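PDB 2W6K: COBE, which takes part in the cobalamin (vitamin B12) biosynthetic pathway and belongs to the CbiG C-terminal domain family, its exact role there being uncertain. Local coordinates for residues A[10-14]-A[110-115]; A[104-108]-A[120-125]; A[46-52]-A[70-76]; A[26-31]-A[128-133]. All blocks are in the same frame, centred on the assembly; numbering follows the deposited sequence. Where two conformers were deposited one is given.

Interaction 1 of 4, residues A[10-14]-A[110-115]; sequences SLLIA and LAERLG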
loop_
_atom_site.group_PDB
_atom_site.type_symbol
_atom_site.label_atom_id
_atom_site.label_comp_id
_atom_site.label_asym_id
_atom_site.label_seq_id
_atom_site.Cartn_x
_atom_site.Cartn_y
_atom_site.Cartn_z
ATOM N N SER A 10 12.202 -8.627 4.628
ATOM C CA SER A 10 10.870 -8.657 5.232
ATOM C C SER A 10 10.116 -7.375 4.924
ATOM O O SER A 10 9.846 -6.563 5.819
ATOM C CB SER A 10 10.987 -8.822 6.741
ATOM O OG SER A 10 11.850 -7.826 7.263
ATOM N N LEU A 11 9.735 -7.188 3.673
ATOM C CA LEU A 11 9.194 -5.891 3.338
ATOM C C LEU A 11 7.731 -5.720 3.681
ATOM O O LEU A 11 6.935 -6.656 3.608
ATOM C CB LEU A 11 9.515 -5.465 1.914
ATOM C CG LEU A 11 9.150 -6.174 0.645
ATOM C CD1 LEU A 11 7.821 -5.672 0.141
ATOM C CD2 LEU A 11 10.251 -5.835 -0.331
ATOM N N LEU A 12 7.403 -4.499 4.066
ATOM C CA LEU A 12 6.055 -4.177 4.476
ATOM C C LEU A 12 5.682 -2.902 3.738
ATOM O O LEU A 12 6.371 -1.869 3.865
ATOM C CB LEU A 12 6.043 -3.926 5.969
ATOM C CG LEU A 12 4.680 -3.489 6.521
ATOM C CD1 LEU A 12 3.626 -4.602 6.392
ATOM C CD2 LEU A 12 4.881 -3.052 7.977
ATOM N N ILE A 13 4.594 -2.980 2.975
ATOM C CA ILE A 13 4.165 -1.877 2.127
ATOM C C ILE A 13 2.791 -1.406 2.556
ATOM O O ILE A 13 1.925 -2.235 2.798
ATOM C CB ILE A 13 4.053 -2.312 0.663
ATOM C CG1 ILE A 13 5.400 -2.854 0.119
ATOM C CG2 ILE A 13 3.535 -1.173 -0.229
ATOM C CD1 ILE A 13 6.540 -1.841 0.198
ATOM N N ALA A 14 2.594 -0.094 2.593
ATOM C CA ALA A 14 1.234 0.435 2.845
ATOM C C ALA A 14 0.700 1.039 1.563
ATOM O O ALA A 14 1.327 1.949 1.038
ATOM C CB ALA A 14 1.260 1.486 3.925
ATOM N N LEU A 110 3.370 -2.988 -5.413
ATOM C CA LEU A 110 4.669 -2.487 -5.029
ATOM C C LEU A 110 5.464 -3.557 -4.278
ATOM O O LEU A 110 6.672 -3.695 -4.498
ATOM C CB LEU A 110 4.555 -1.201 -4.197
ATOM C CG LEU A 110 5.892 -0.537 -3.873
ATOM C CD1 LEU A 110 6.627 -0.134 -5.194
ATOM C CD2 LEU A 110 5.715 0.666 -2.984
ATOM N N ALA A 111 4.812 -4.305 -3.391
ATOM C CA ALA A 111 5.543 -5.321 -2.615
ATOM C C ALA A 111 6.190 -6.334 -3.554
ATOM O O ALA A 111 7.356 -6.700 -3.374
ATOM C CB ALA A 111 4.619 -6.027 -1.631
ATOM N N GLU A 112 5.448 -6.745 -4.570
ATOM C CA GLU A 112 5.950 -7.780 -5.511
ATOM C C GLU A 112 7.054 -7.248 -6.400
ATOM O O GLU A 112 7.975 -7.999 -6.743
ATOM C CB GLU A 112 4.810 -8.390 -6.337
ATOM C CG GLU A 112 3.821 -9.142 -5.463
ATOM C CD GLU A 112 2.909 -10.088 -6.223
ATOM O OE1 GLU A 112 2.761 -9.911 -7.446
ATOM O OE2 GLU A 112 2.324 -10.978 -5.559
ATOM N N ARG A 113 6.967 -5.969 -6.784
ATOM C CA ARG A 113 8.009 -5.319 -7.588
ATOM C C ARG A 113 9.319 -5.078 -6.882
ATOM O O ARG A 113 10.387 -5.295 -7.485
ATOM C CB ARG A 113 7.501 -4.010 -8.208
ATOM C CG ARG A 113 6.676 -4.326 -9.381
ATOM C CD ARG A 113 5.701 -3.282 -9.816
ATOM N NE ARG A 113 5.032 -3.860 -10.968
ATOM C CZ ARG A 113 4.108 -4.815 -10.905
ATOM N NH1 ARG A 113 3.601 -5.297 -12.025
ATOM N NH2 ARG A 113 3.686 -5.291 -9.729
ATOM N N LEU A 114 9.255 -4.605 -5.636
ATOM C CA LEU A 114 10.450 -4.445 -4.821
ATOM C C LEU A 114 11.000 -5.788 -4.377
ATOM O O LEU A 114 12.230 -5.946 -4.286
ATOM C CB LEU A 114 10.187 -3.551 -3.593
ATOM C CG LEU A 114 9.805 -2.104 -3.894
ATOM C CD1 LEU A 114 9.324 -1.381 -2.604
ATOM C CD2 LEU A 114 10.929 -1.324 -4.612
ATOM N N GLY A 115 10.111 -6.741 -4.089
ATOM C CA GLY A 115 10.502 -8.024 -3.474
ATOM C C GLY A 115 10.821 -9.160 -4.417
ATOM O O GLY A 115 11.615 -10.044 -4.068
#
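The helical bond from G115 N to A111 O, 2.8 Å long, closes the turn on which the side chain of L11 rests. The two methyls of L11 share that turn between them: CD1 sits 3.6 Å from A111 CA, while CD2 reaches 3.8 Å from G115 CA and meets bare backbone, since the glycine adds no side chain. L11 spreads over the turn because its CG lies between the backbone N and the carbonyl carbon (chi1 59°), which carries both branches to the helix. CD2 also meets L114 CB. No hydrogen bond joins the two segments, so the contact is held by apolar surfaces alone.

Two residues along, I13 repeats the approach from the strand proper. Its CG1 comes alongside A111, 3.7 Å from CB, the same small methyl that L11 CD1 touches. The two ends of I13 then part: CG2 lies 4.0 Å from L110 CD2, and CD1 is the same 4.0 Å from L114 CD1. The side chains of I13 and L110 cross at about a right angle.

The short strand and helix axes run roughly antiparallel, 143° apart, at 8.7 Å. L11, just before the strand, and I13 within it turn to helix 102-115, whereas L12 and A14 turn their side chains to the other face, where they meet L35 and L31 of helix 24-37. L110 also touches A47 and A49 of the adjoining strand 47-51, so helix 102-115 lies over more than one strand of the mixed sheet.

Interaction 2 of 4, residues A[104-108]-A[120-125]; sequences EAAAL and DLLGAK. With SO4 (sulfate ion), chain B.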
loop_
_atom_site.group_PDB
_atom_site.type_symbol
_atom_site.label_atom_id
_atom_site.label_comp_id
_atom_site.label_asym_id
_atom_site.label_seq_id
_atom_site.Cartn_x
_atom_site.Cartn_y
_atom_site.Cartn_z
ATOM N N GLU A 104 -5.464 -1.680 -1.699
ATOM C CA GLU A 104 -5.107 -3.098 -1.711
ATOM C C GLU A 104 -4.223 -3.449 -2.927
ATOM O O GLU A 104 -3.184 -4.093 -2.786
ATOM C CB GLU A 104 -6.367 -3.953 -1.667
ATOM C CG GLU A 104 -7.063 -3.803 -0.347
ATOM C CD GLU A 104 -8.313 -4.652 -0.174
ATOM O OE1 GLU A 104 -8.765 -5.257 -1.155
ATOM O OE2 GLU A 104 -8.842 -4.661 0.972
ATOM N N ALA A 105 -4.623 -2.980 -4.099
ATOM C CA ALA A 105 -3.858 -3.279 -5.328
ATOM C C ALA A 105 -2.496 -2.645 -5.321
ATOM O O ALA A 105 -1.542 -3.292 -5.735
ATOM C CB ALA A 105 -4.630 -2.870 -6.582
ATOM N N ALA A 106 -2.383 -1.408 -4.819
ATOM C CA ALA A 106 -1.075 -0.710 -4.836
ATOM C C ALA A 106 -0.104 -1.366 -3.845
ATOM O O ALA A 106 1.098 -1.515 -4.129
ATOM C CB ALA A 106 -1.216 0.782 -4.571
ATOM N N ALA A 107 -0.637 -1.801 -2.712
ATOM C CA ALA A 107 0.175 -2.491 -1.711
ATOM C C ALA A 107 0.776 -3.781 -2.291
ATOM O O ALA A 107 1.992 -3.990 -2.209
ATOM C CB ALA A 107 -0.638 -2.760 -0.427
ATOM N N LEU A 108 -0.070 -4.628 -2.882
ATOM C CA LEU A 108 0.382 -5.872 -3.463
ATOM C C LEU A 108 1.389 -5.604 -4.584
ATOM O O LEU A 108 2.458 -6.233 -4.623
ATOM C CB LEU A 108 -0.816 -6.649 -3.998
ATOM C CG LEU A 108 -1.681 -7.328 -2.939
ATOM C CD1 LEU A 108 -2.953 -7.823 -3.609
ATOM C CD2 LEU A 108 -0.887 -8.477 -2.289
ATOM N N ASP A 120 1.298 -10.899 -0.029
ATOM C CA ASP A 120 -0.039 -11.155 0.509
ATOM C C ASP A 120 -0.486 -9.931 1.293
ATOM O O ASP A 120 0.314 -9.275 1.979
ATOM C CB ASP A 120 -0.013 -12.393 1.429
ATOM C CG ASP A 120 -0.223 -13.708 0.683
ATOM O OD1 ASP A 120 -0.402 -13.723 -0.557
ATOM O OD2 ASP A 120 -0.227 -14.753 1.367
ATOM N N LEU A 121 -1.774 -9.623 1.227
ATOM C CA LEU A 121 -2.293 -8.608 2.113
ATOM C C LEU A 121 -2.369 -9.149 3.523
ATOM O O LEU A 121 -2.708 -10.312 3.720
ATOM C CB LEU A 121 -3.687 -8.216 1.658
ATOM C CG LEU A 121 -3.730 -7.464 0.322
ATOM C CD1 LEU A 121 -5.114 -7.543 -0.316
ATOM C CD2 LEU A 121 -3.324 -6.020 0.567
ATOM N N LEU A 122 -2.072 -8.298 4.495
ATOM C CA LEU A 122 -2.176 -8.673 5.929
ATOM C C LEU A 122 -3.621 -8.827 6.349
ATOM O O LEU A 122 -3.957 -9.579 7.292
ATOM C CB LEU A 122 -1.480 -7.609 6.775
ATOM C CG LEU A 122 0.034 -7.791 6.873
ATOM C CD1 LEU A 122 0.721 -7.526 5.568
ATOM C CD2 LEU A 122 0.498 -6.839 7.950
ATOM N N GLY A 123 -4.503 -8.132 5.635
ATOM C CA GLY A 123 -5.920 -8.138 5.947
ATOM C C GLY A 123 -6.632 -7.216 5.003
ATOM O O GLY A 123 -5.992 -6.513 4.215
ATOM N N ALA A 124 -7.958 -7.182 5.089
ATOM C CA ALA A 124 -8.733 -6.194 4.373
ATOM C C ALA A 124 -8.300 -4.759 4.728
ATOM O O ALA A 124 -7.877 -4.479 5.854
ATOM C CB ALA A 124 -10.214 -6.381 4.702
ATOM N N LYS A 125 -8.438 -3.850 3.773
ATOM C CA LYS A 125 -8.062 -2.445 4.001
ATOM C C LYS A 125 -8.872 -1.867 5.144
ATOM O O LYS A 125 -10.018 -2.296 5.390
ATOM C CB LYS A 125 -8.325 -1.640 2.746
ATOM C CG LYS A 125 -9.798 -1.385 2.527
ATOM C CD LYS A 125 -10.079 -0.904 1.130
ATOM C CE LYS A 125 -11.537 -0.567 1.016
ATOM N NZ LYS A 125 -11.971 -0.496 -0.396
HETATM S S SO4 B . -9.544 2.286 -2.145
HETATM O O1 SO4 B . -10.520 3.197 -1.465
HETATM O O2 SO4 B . -9.607 2.500 -3.584
HETATM O O3 SO4 B . -9.931 0.924 -1.838
HETATM O O4 SO4 B . -8.230 2.584 -1.653
#
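K125 N donates to E104 OE2 at 2.9 Å and 160°, using the anti lone pair of that oxygen. E104 is buried, and its carboxylate is gripped further from the segment between helices 76-80 and 91-97: S88 OG bonds to OE2 and L87 N to OE1. With both oxygens engaged, the group is fixed in rotation, and these donors would probably stabilise its negative charge. The glutamate chain runs extended beyond CG and crosses that of K125 at about a right angle, bringing OE2 to 3.5 Å from K125 CB.

Helix 102-115 leads into the edge strand 119-127, which returns along it, L108 lying opposite D120 and E104 opposite K125. The strand is paired on its inner side with 131-138, through D120 with R137 and L122 with L135.

The apolar contacts centre on L121, which wedges between E104 and L108. The leucines L108 and L121 cross at about a right angle, CG to CG 3.9 Å. One branch of L121, CD1, meets E104 CB at 4.0 Å, and the other, CD2, approaches A107 CB at 4.3 Å. L108 CD2 reaches over the strand backbone to L121 N, 3.8 Å away.

Further hydrogen bonds gather at the far end of K125. Its extended chain carries NZ to 2.9 Å from O3 of a sulfate ion, probably from the crystallisation liquor, and S88 O accepts from the same NZ. The sulfate is also bonded by S101 OG, just before helix 102-115, and by V102 N and A103 N of its first turn, a position where the helix end would probably favour an anion.

Interaction 3 of 4, residues A[46-52]-A[70-76]; sequences DALASID and PVHFLAP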
loop_
_atom_site.group_PDB
_atom_site.type_symbol
_atom_site.label_atom_id
_atom_site.label_comp_id
_atom_site.label_asym_id
_atom_site.label_seq_id
_atom_site.Cartn_x
_atom_site.Cartn_y
_atom_site.Cartn_z
ATOM N N ASP A 46 8.439 -0.077 4.823
ATOM C CA ASP A 46 9.450 0.180 3.807
ATOM C C ASP A 46 9.069 1.262 2.794
ATOM O O ASP A 46 9.932 2.012 2.342
ATOM C CB ASP A 46 9.813 -1.100 3.100
ATOM C CG ASP A 46 10.480 -2.084 4.033
ATOM O OD1 ASP A 46 11.666 -1.865 4.370
ATOM O OD2 ASP A 46 9.822 -3.049 4.443
ATOM N N ALA A 47 7.794 1.336 2.409
ATOM C CA ALA A 47 7.396 2.295 1.369
ATOM C C ALA A 47 5.897 2.486 1.384
ATOM O O ALA A 47 5.175 1.651 1.934
ATOM C CB ALA A 47 7.799 1.777 0.020
ATOM N N LEU A 48 5.444 3.549 0.720
ATOM C CA LEU A 48 4.017 3.766 0.540
ATOM C C LEU A 48 3.732 3.572 -0.949
ATOM O O LEU A 48 4.626 3.766 -1.789
ATOM C CB LEU A 48 3.617 5.189 0.903
ATOM C CG LEU A 48 4.009 5.730 2.285
ATOM C CD1 LEU A 48 3.687 7.166 2.283
ATOM C CD2 LEU A 48 3.210 4.968 3.360
ATOM N N ALA A 49 2.509 3.164 -1.279
ATOM C CA ALA A 49 2.144 2.956 -2.688
ATOM C C ALA A 49 0.779 3.532 -2.957
ATOM O O ALA A 49 -0.085 3.464 -2.105
ATOM C CB ALA A 49 2.135 1.470 -3.042
ATOM N N SER A 50 0.596 4.092 -4.155
ATOM C CA SER A 50 -0.735 4.525 -4.575
ATOM C C SER A 50 -0.820 4.476 -6.084
ATOM O O SER A 50 0.038 3.936 -6.746
ATOM C CB SER A 50 -1.083 5.934 -4.034
ATOM O OG SER A 50 -2.468 6.216 -4.193
ATOM N N ILE A 51 -1.926 4.966 -6.601
ATOM C CA ILE A 51 -2.117 4.968 -8.054
ATOM C C ILE A 51 -1.612 6.259 -8.687
ATOM O O ILE A 51 -1.721 7.345 -8.117
ATOM C CB ILE A 51 -3.599 4.706 -8.405
ATOM C CG1 ILE A 51 -3.748 4.371 -9.897
ATOM C CG2 ILE A 51 -4.465 5.857 -8.016
ATOM C CD1 ILE A 51 -5.124 3.715 -10.213
ATOM N N ASP A 52 -1.066 6.136 -9.895
ATOM C CA ASP A 52 -0.584 7.277 -10.607
ATOM C C ASP A 52 -1.755 7.814 -11.380
ATOM O O ASP A 52 -2.693 7.072 -11.720
ATOM C CB ASP A 52 0.565 6.914 -11.564
ATOM C CG ASP A 52 1.468 8.095 -11.836
ATOM O OD1 ASP A 52 1.216 9.202 -11.290
ATOM O OD2 ASP A 52 2.437 7.927 -12.580
ATOM N N PRO A 70 9.979 6.270 0.777
ATOM C CA PRO A 70 9.433 6.644 -0.495
ATOM C C PRO A 70 7.947 6.354 -0.681
ATOM O O PRO A 70 7.418 5.427 -0.062
ATOM C CB PRO A 70 10.210 5.747 -1.473
ATOM C CG PRO A 70 10.498 4.574 -0.723
ATOM C CD PRO A 70 10.809 5.060 0.657
ATOM N N VAL A 71 7.321 7.136 -1.572
ATOM C CA VAL A 71 5.983 6.839 -2.104
ATOM C C VAL A 71 6.094 6.628 -3.612
ATOM O O VAL A 71 6.748 7.423 -4.322
ATOM C CB VAL A 71 4.911 7.925 -1.741
ATOM C CG1 VAL A 71 5.334 9.316 -2.249
ATOM C CG2 VAL A 71 3.521 7.540 -2.285
ATOM N N HIS A 72 5.509 5.517 -4.059
ATOM C CA HIS A 72 5.525 5.083 -5.449
ATOM C C HIS A 72 4.127 5.171 -5.967
ATOM O O HIS A 72 3.190 4.720 -5.304
ATOM C CB HIS A 72 5.998 3.635 -5.546
ATOM C CG HIS A 72 7.406 3.429 -5.093
ATOM N ND1 HIS A 72 8.470 3.340 -5.969
ATOM C CD2 HIS A 72 7.929 3.298 -3.853
ATOM C CE1 HIS A 72 9.585 3.147 -5.283
ATOM N NE2 HIS A 72 9.283 3.118 -3.998
ATOM N N PHE A 73 3.988 5.732 -7.161
ATOM C CA PHE A 73 2.704 5.814 -7.831
ATOM C C PHE A 73 2.721 4.885 -9.023
ATOM O O PHE A 73 3.575 5.022 -9.929
ATOM C CB PHE A 73 2.436 7.255 -8.232
ATOM C CG PHE A 73 2.346 8.189 -7.059
ATOM C CD1 PHE A 73 1.144 8.349 -6.368
ATOM C CD2 PHE A 73 3.475 8.894 -6.642
ATOM C CE1 PHE A 73 1.059 9.203 -5.279
ATOM C CE2 PHE A 73 3.405 9.759 -5.550
ATOM C CZ PHE A 73 2.204 9.918 -4.866
ATOM N N LEU A 74 1.823 3.909 -8.993
ATOM C CA LEU A 74 1.829 2.816 -9.959
ATOM C C LEU A 74 0.774 3.010 -11.053
ATOM O O LEU A 74 -0.312 3.541 -10.817
ATOM C CB LEU A 74 1.649 1.457 -9.256
ATOM C CG LEU A 74 2.864 1.060 -8.395
ATOM C CD1 LEU A 74 2.626 1.389 -6.965
ATOM C CD2 LEU A 74 3.206 -0.408 -8.556
ATOM N N ALA A 75 1.092 2.524 -12.249
ATOM C CA ALA A 75 0.143 2.654 -13.359
ATOM C C ALA A 75 -1.160 1.927 -13.051
ATOM O O ALA A 75 -1.134 0.818 -12.509
ATOM C CB ALA A 75 0.775 2.044 -14.643
ATOM N N PRO A 76 -2.304 2.524 -13.437
ATOM C CA PRO A 76 -3.583 1.839 -13.305
ATOM C C PRO A 76 -3.524 0.432 -13.923
ATOM O O PRO A 76 -4.025 -0.536 -13.327
ATOM C CB PRO A 76 -4.547 2.780 -14.061
ATOM C CG PRO A 76 -3.953 4.148 -13.842
ATOM C CD PRO A 76 -2.460 3.900 -13.956
#
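F73 lies against the end of strand 47-51, and its side chain can be traced outward from the backbone. CB packs beside the carboxylate of D52, 3.8 Å from OD1, with the carboxylate and ring planes 36° apart. With CG beside the backbone N and anti to the carbonyl carbon (chi1 -62°), the ring comes beside S50: CD1 is 4.0 Å from S50 CB and 3.5 Å from I51 O, which lies at the ring edge near its plane. CE1 is 4.1 Å from the same S50 CB, and the F73 side chain also touches L60 of helix 58-67.

Beneath the side chains the backbones pair as parallel strands. The bonds zigzag from L48 N to P70 O (2.8 Å), through H72 N to L48 O, S50 N to H72 O and L74 N to S50 O, to D52 N to L74 O (2.9 Å).

On the face carrying A49 and H72, L74 CD1 reaches back to A49 CB. At the far end I51 CD1 touches P76 CG at 3.8 Å, the two side chains crossing at about a right angle.

Strand 47-51, helix 58-67 and strand 71-74 form a beta-alpha-beta unit. The face bearing L48, S50, V71 and F73 meets helix 58-67, and A49 on the other face meets A106 and L110 of helix 102-115; strand 71-74 is one of the two outermost strands within the chain, while 47-51 is flanked by strand 12-18.

Interaction 4 of 4, residues A[26-31]-A[128-133]; sequences HLRALL and DDRASI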
loop_
_atom_site.group_PDB
_atom_site.type_symbol
_atom_site.label_atom_id
_atom_site.label_comp_id
_atom_site.label_asym_id
_atom_site.label_seq_id
_atom_site.Cartn_x
_atom_site.Cartn_y
_atom_site.Cartn_z
ATOM N N HIS A 26 -3.891 13.361 8.569
ATOM C CA HIS A 26 -5.000 12.435 8.523
ATOM C C HIS A 26 -4.494 11.085 8.067
ATOM O O HIS A 26 -4.742 10.044 8.728
ATOM C CB HIS A 26 -6.051 12.931 7.548
ATOM C CG HIS A 26 -7.283 12.087 7.514
ATOM N ND1 HIS A 26 -8.488 12.519 8.019
ATOM C CD2 HIS A 26 -7.498 10.838 7.033
ATOM C CE1 HIS A 26 -9.399 11.575 7.842
ATOM N NE2 HIS A 26 -8.821 10.542 7.256
ATOM N N LEU A 27 -3.746 11.085 6.966
ATOM C CA LEU A 27 -3.221 9.823 6.439
ATOM C C LEU A 27 -2.346 9.140 7.488
ATOM O O LEU A 27 -2.430 7.920 7.671
ATOM C CB LEU A 27 -2.423 10.054 5.143
ATOM C CG LEU A 27 -3.242 10.546 3.944
ATOM C CD1 LEU A 27 -2.389 10.747 2.739
ATOM C CD2 LEU A 27 -4.327 9.519 3.625
ATOM N N ARG A 28 -1.506 9.918 8.174
ATOM C CA ARG A 28 -0.592 9.314 9.157
ATOM C C ARG A 28 -1.371 8.646 10.289
ATOM O O ARG A 28 -0.999 7.561 10.728
ATOM C CB ARG A 28 0.386 10.354 9.726
ATOM C CG ARG A 28 1.341 9.729 10.745
ATOM C CD ARG A 28 2.303 10.742 11.330
ATOM N NE ARG A 28 1.593 11.764 12.094
ATOM C CZ ARG A 28 2.069 12.988 12.328
ATOM N NH1 ARG A 28 1.352 13.864 13.021
ATOM N NH2 ARG A 28 3.268 13.345 11.888
ATOM N N ALA A 29 -2.430 9.302 10.757
ATOM C CA ALA A 29 -3.246 8.738 11.874
ATOM C C ALA A 29 -3.927 7.431 11.457
ATOM O O ALA A 29 -3.955 6.455 12.204
ATOM C CB ALA A 29 -4.265 9.727 12.376
ATOM N N LEU A 30 -4.431 7.397 10.236
ATOM C CA LEU A 30 -5.065 6.194 9.765
ATOM C C LEU A 30 -4.037 5.079 9.534
ATOM O O LEU A 30 -4.304 3.910 9.835
ATOM C CB LEU A 30 -5.865 6.462 8.514
ATOM C CG LEU A 30 -6.661 5.268 7.970
ATOM C CD1 LEU A 30 -7.708 4.731 8.958
ATOM C CD2 LEU A 30 -7.357 5.671 6.691
ATOM N N LEU A 31 -2.876 5.454 9.005
ATOM C CA LEU A 31 -1.791 4.514 8.784
ATOM C C LEU A 31 -1.363 3.898 10.119
ATOM O O LEU A 31 -1.205 2.679 10.209
ATOM C CB LEU A 31 -0.593 5.214 8.118
ATOM C CG LEU A 31 0.669 4.383 7.816
ATOM C CD1 LEU A 31 0.361 3.190 6.891
ATOM C CD2 LEU A 31 1.709 5.261 7.186
ATOM N N ASP A 128 -11.749 5.029 6.402
ATOM C CA ASP A 128 -12.702 6.034 6.903
ATOM C C ASP A 128 -13.351 6.718 5.717
ATOM O O ASP A 128 -13.310 6.216 4.595
ATOM C CB ASP A 128 -12.087 6.971 7.950
ATOM C CG ASP A 128 -10.895 7.765 7.429
ATOM O OD1 ASP A 128 -10.891 8.097 6.247
ATOM O OD2 ASP A 128 -9.979 8.057 8.231
ATOM N N ASP A 129 -13.976 7.869 5.925
ATOM C CA ASP A 129 -14.706 8.471 4.823
ATOM C C ASP A 129 -13.802 9.269 3.837
ATOM O O ASP A 129 -14.186 9.565 2.684
ATOM C CB ASP A 129 -15.889 9.219 5.436
ATOM C CG ASP A 129 -16.586 8.369 6.515
ATOM O OD1 ASP A 129 -17.384 7.474 6.157
ATOM O OD2 ASP A 129 -16.294 8.539 7.727
ATOM N N ARG A 130 -12.547 9.489 4.242
ATOM C CA ARG A 130 -11.640 10.199 3.371
ATOM C C ARG A 130 -10.504 9.339 2.809
ATOM O O ARG A 130 -9.978 9.651 1.753
ATOM C CB ARG A 130 -11.157 11.513 4.002
ATOM C CG ARG A 130 -12.305 12.524 4.282
ATOM C CD ARG A 130 -12.713 13.313 3.032
ATOM N NE ARG A 130 -14.020 13.967 3.153
ATOM C CZ ARG A 130 -15.031 13.805 2.300
ATOM N NH1 ARG A 130 -14.908 13.018 1.239
ATOM N NH2 ARG A 130 -16.174 14.447 2.497
ATOM N N ALA A 131 -10.179 8.221 3.460
ATOM C CA ALA A 131 -9.036 7.408 2.986
ATOM C C ALA A 131 -9.158 5.922 3.307
ATOM O O ALA A 131 -9.885 5.521 4.210
ATOM C CB ALA A 131 -7.758 7.959 3.592
ATOM N N SER A 132 -8.388 5.090 2.588
ATOM C CA SER A 132 -8.313 3.675 2.894
ATOM C C SER A 132 -6.835 3.301 2.879
ATOM O O SER A 132 -6.091 3.815 2.052
ATOM C CB SER A 132 -9.011 2.816 1.839
ATOM O OG SER A 132 -10.417 2.736 2.103
ATOM N N ILE A 133 -6.449 2.416 3.785
ATOM C CA ILE A 133 -5.062 1.953 3.828
ATOM C C ILE A 133 -5.010 0.423 3.902
ATOM O O ILE A 133 -5.788 -0.218 4.632
ATOM C CB ILE A 133 -4.269 2.622 4.986
ATOM C CG1 ILE A 133 -4.256 4.154 4.776
ATOM C CG2 ILE A 133 -2.848 2.047 5.069
ATOM C CD1 ILE A 133 -3.338 4.954 5.659
#
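I133 and L31 meet in the tight inner half of the contact, where I133 CD1 presses on the helix backbone 3.4 Å from L31 N. The same methyl is 3.7 Å from L31 CB, and I133 CG2 meets L31 CD1, the two side chains crossing at about a right angle. L30 slides past I133 in the opposite direction; its CG, anti to the backbone N (chi1 -176°), sends CD2 over the strand to 3.5 Å from A131 O. A131 CB fills the next place along, touching L27 CD2 and L30 CD2. These residues are buried, and the helix runs obliquely over the strand.

Strands 119-127 and 131-138 form a beta-hairpin, and D128 stands in its turn. D128 N bonds to A131 O, while D128 OD1 accepts from R130 N and A131 N, each at 2.9 Å, the first giving an Asx turn.

The outer half is sparser and polar. H26 NE2 donates to D128 OD2 at 2.9 Å, but the bond is bent to 131°: OD2 is tilted from the imidazole plane, and the ring and carboxylate planes stand 77° apart. A second, weak bond from NE2 to OD1 is 3.4 Å long. R130 offers CB, 4.1 Å from H26 NE2, before the rest of its chain leads away from the helix.

From the N terminus, residues 10-14 open interaction 1 on strand 12-18, and residues 26-31 open interaction 4 on the helix that follows. Interaction 3 opens at 46-52 and closes first, at 70-76, within the spans of both 1 and 4. Residues 104-108 then begin interaction 2, before 110-115 closes interaction 1, so those two cross on helix 102-115. Interaction 2 closes at 120-125, wholly inside interaction 4, which ends last at 128-133 and crosses interaction 1. Interactions 1, 2 and 4 tie helices to strands of one mixed sheet, and interaction 3 pairs two of its strands; interactions 1 and 3 join where L12 N meets D46 OD2.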